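Local coordinates for mandelate racemase / muconate lactonizing enzyme, C-terminal domain protein (Pseudovibrio sp. JE062, PDB 4JHM) that is of unknown function but belongs to the enolase superfamily, pairing an N-terminal capping domain with a TIM-barrel-like C-terminal domain, at residues P106-A111 and G277-L282. Residues are numbered along the deposited sequence; the frame is centred on the assembly and turned at random.
Sequences PIDIAA and GGITQL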
ATOM      1  N   PRO A 106     -30.339 -25.347   7.989  1.00 73.05           N
ATOM      2  CA  PRO A 106     -31.576 -26.037   7.606  1.00 72.87           C
ATOM      3  C   PRO A 106     -32.855 -25.329   8.069  1.00 71.74           C
ATOM      4  O   PRO A 106     -33.886 -25.422   7.406  1.00 65.87           O
ATOM      5  CB  PRO A 106     -31.450 -27.405   8.289  1.00 74.11           C
ATOM      6  CG  PRO A 106     -30.008 -27.552   8.640  1.00 72.76           C
ATOM      7  CD  PRO A 106     -29.507 -26.162   8.887  1.00 73.63           C
ATOM      8  N   ILE A 107     -32.788 -24.630   9.198  1.00 71.86           N
ATOM      9  CA  ILE A 107     -33.963 -23.945   9.724  1.00 75.44           C
ATOM     10  C   ILE A 107     -34.304 -22.756   8.834  1.00 75.17           C
ATOM     11  O   ILE A 107     -35.454 -22.572   8.454  1.00 74.73           O
ATOM     12  CB  ILE A 107     -33.751 -23.458  11.173  1.00 76.39           C
ATOM     13  CG1 ILE A 107     -33.334 -24.625  12.075  1.00 76.96           C
ATOM     14  CG2 ILE A 107     -35.019 -22.806  11.706  1.00 73.10           C
ATOM     15  CD1 ILE A 107     -32.681 -24.197  13.372  1.00 74.53           C
ATOM     16  N   ASP A 108     -33.305 -21.948   8.498  1.00 76.59           N
ATOM     17  CA  ASP A 108     -33.524 -20.825   7.592  1.00 77.34           C
ATOM     18  C   ASP A 108     -34.074 -21.341   6.268  1.00 77.61           C
ATOM     19  O   ASP A 108     -35.041 -20.803   5.727  1.00 77.32           O
ATOM     20  CB  ASP A 108     -32.222 -20.056   7.358  1.00 73.52           C
ATOM     21  CG  ASP A 108     -32.324 -19.060   6.211  1.00 73.96           C
ATOM     22  OD1 ASP A 108     -32.224 -19.486   5.039  1.00 68.83           O
ATOM     23  OD2 ASP A 108     -32.493 -17.849   6.483  1.00 71.69           O
ATOM     24  N   ILE A 109     -33.455 -22.400   5.763  1.00 75.66           N
ATOM     25  CA  ILE A 109     -33.828 -22.975   4.482  1.00 76.29           C
ATOM     26  C   ILE A 109     -35.278 -23.441   4.499  1.00 78.02           C
ATOM     27  O   ILE A 109     -36.029 -23.207   3.551  1.00 79.22           O
ATOM     28  CB  ILE A 109     -32.899 -24.148   4.121  1.00 76.86           C
ATOM     29  CG1 ILE A 109     -31.509 -23.621   3.757  1.00 74.71           C
ATOM     30  CG2 ILE A 109     -33.470 -24.947   2.958  1.00 82.10           C
ATOM     31  CD1 ILE A 109     -30.420 -24.668   3.805  1.00 76.36           C
ATOM     32  N   ALA A 110     -35.666 -24.091   5.590  1.00 77.68           N
ATOM     33  CA  ALA A 110     -37.020 -24.608   5.739  1.00 78.05           C
ATOM     34  C   ALA A 110     -38.063 -23.489   5.728  1.00 81.32           C
ATOM     35  O   ALA A 110     -39.218 -23.711   5.363  1.00 86.02           O
ATOM     36  CB  ALA A 110     -37.129 -25.418   7.021  1.00 77.38           C
ATOM     37  N   ALA A 111     -37.659 -22.289   6.133  1.00 81.23           N
ATOM     38  CA  ALA A 111     -38.565 -21.146   6.113  1.00 82.47           C
ATOM     39  C   ALA A 111     -38.790 -20.686   4.680  1.00 82.53           C
ATOM     40  O   ALA A 111     -39.913 -20.366   4.296  1.00 80.83           O
ATOM     41  CB  ALA A 111     -38.016 -20.010   6.955  1.00 80.03           C
ATOM     42  N   GLY A 277     -25.369 -20.509   6.586  1.00 68.90           N
ATOM     43  CA  GLY A 277     -26.508 -19.881   7.249  1.00 70.16           C
ATOM     44  C   GLY A 277     -27.811 -19.941   6.473  1.00 68.34           C
ATOM     45  O   GLY A 277     -28.767 -19.243   6.808  1.00 62.70           O
ATOM     46  N   GLY A 278     -27.849 -20.768   5.431  1.00 69.08           N
ATOM     47  CA  GLY A 278     -29.069 -20.982   4.662  1.00 70.52           C
ATOM     48  C   GLY A 278     -29.203 -20.104   3.431  1.00 70.27           C
ATOM     49  O   GLY A 278     -28.304 -19.336   3.091  1.00 71.78           O
ATOM     50  N   ILE A 279     -30.348 -20.232   2.768  1.00 70.68           N
ATOM     51  CA  ILE A 279     -30.671 -19.477   1.563  1.00 65.72           C
ATOM     52  C   ILE A 279     -30.431 -17.985   1.768  1.00 65.63           C
ATOM     53  O   ILE A 279     -29.809 -17.322   0.940  1.00 66.24           O
ATOM     54  CB  ILE A 279     -32.153 -19.683   1.183  1.00 67.16           C
ATOM     55  CG1 ILE A 279     -32.466 -21.170   0.981  1.00 69.76           C
ATOM     56  CG2 ILE A 279     -32.506 -18.906  -0.076  1.00 69.95           C
ATOM     57  CD1 ILE A 279     -31.857 -21.777  -0.266  1.00 69.00           C
ATOM     58  N   THR A 280     -30.944 -17.466   2.876  1.00 67.27           N
ATOM     59  CA  THR A 280     -30.814 -16.057   3.219  1.00 67.35           C
ATOM     60  C   THR A 280     -29.406 -15.510   2.999  1.00 71.17           C
ATOM     61  O   THR A 280     -29.238 -14.387   2.528  1.00 82.50           O
ATOM     62  CB  THR A 280     -31.184 -15.840   4.695  1.00 68.36           C
ATOM     63  OG1 THR A 280     -32.610 -15.905   4.847  1.00 69.63           O
ATOM     64  CG2 THR A 280     -30.666 -14.497   5.203  1.00 64.65           C
ATOM     65  N   GLN A 281     -28.396 -16.301   3.344  1.00 65.01           N
ATOM     66  CA  GLN A 281     -27.022 -15.831   3.317  1.00 61.73           C
ATOM     67  C   GLN A 281     -26.334 -16.153   1.999  1.00 65.47           C
ATOM     68  O   GLN A 281     -25.616 -15.317   1.451  1.00 68.61           O
ATOM     69  CB  GLN A 281     -26.236 -16.446   4.476  1.00 60.46           C
ATOM     70  CG  GLN A 281     -26.780 -16.072   5.849  1.00 60.92           C
ATOM     71  CD  GLN A 281     -26.601 -14.601   6.162  1.00 60.36           C
ATOM     72  OE1 GLN A 281     -27.553 -13.827   6.126  1.00 64.67           O
ATOM     73  NE2 GLN A 281     -25.371 -14.204   6.450  1.00 62.79           N
ATOM     74  N   LEU A 282     -26.532 -17.366   1.494  1.00 68.21           N
ATOM     75  CA  LEU A 282     -25.918 -17.743   0.230  1.00 67.32           C
ATOM     76  C   LEU A 282     -26.287 -16.675  -0.768  1.00 68.85           C
ATOM     77  O   LEU A 282     -25.426 -16.054  -1.387  1.00 67.35           O
ATOM     78  CB  LEU A 282     -26.426 -19.096  -0.260  1.00 69.53           C
ATOM     79  CG  LEU A 282     -25.829 -19.547  -1.599  1.00 71.97           C
ATOM     80  CD1 LEU A 282     -24.331 -19.784  -1.469  1.00 72.74           C
ATOM     81  CD2 LEU A 282     -26.517 -20.805  -2.104  1.00 73.57           C
TER
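The carboxylate oxygen OD2 of Asp108 receives two side-chain hydrogen bonds: OD2 uses its syn lone pair, the one on the side of OD1, for Thr280 OG1 (2.5 Å), and it also accepts from Asn89 ND2 of helix 85-92. The other oxygen, OD1, takes the backbone N-H of Thr280 (N to OD1 3.2 Å), which points nearly straight at it (171°). This donor comes from the syn side, 27° out of the carboxylate plane. In this worked example, one acid from elsewhere in the chain accepts a first-turn N-H and the hydroxyl of the same threonine at the start of helix 279-291. With CG anti to the backbone N (chi1 168°), the carboxylate is carried out to this turn. Trp112 NE1 also bonds to Thr280 OG1, fixing that hydroxyl further. Gly278, the N-cap, with no side chain between its CA and Ile109, probably allows helix 100-119 to approach the start of helix 279-291 closely: the two CA atoms are 5.2 Å apart, and Ile109 CG1 packs against Gly278 CA at 3.7 Å. Beside the polar pair, CG1 of Ile109 and CG1 of Ile279 touch at 3.8 Å. The buried carboxylate joins helix 100-119 of the capping domain to a barrel-domain helix, and the positive end of that helix's dipole would probably favour a negative charge on Asp108.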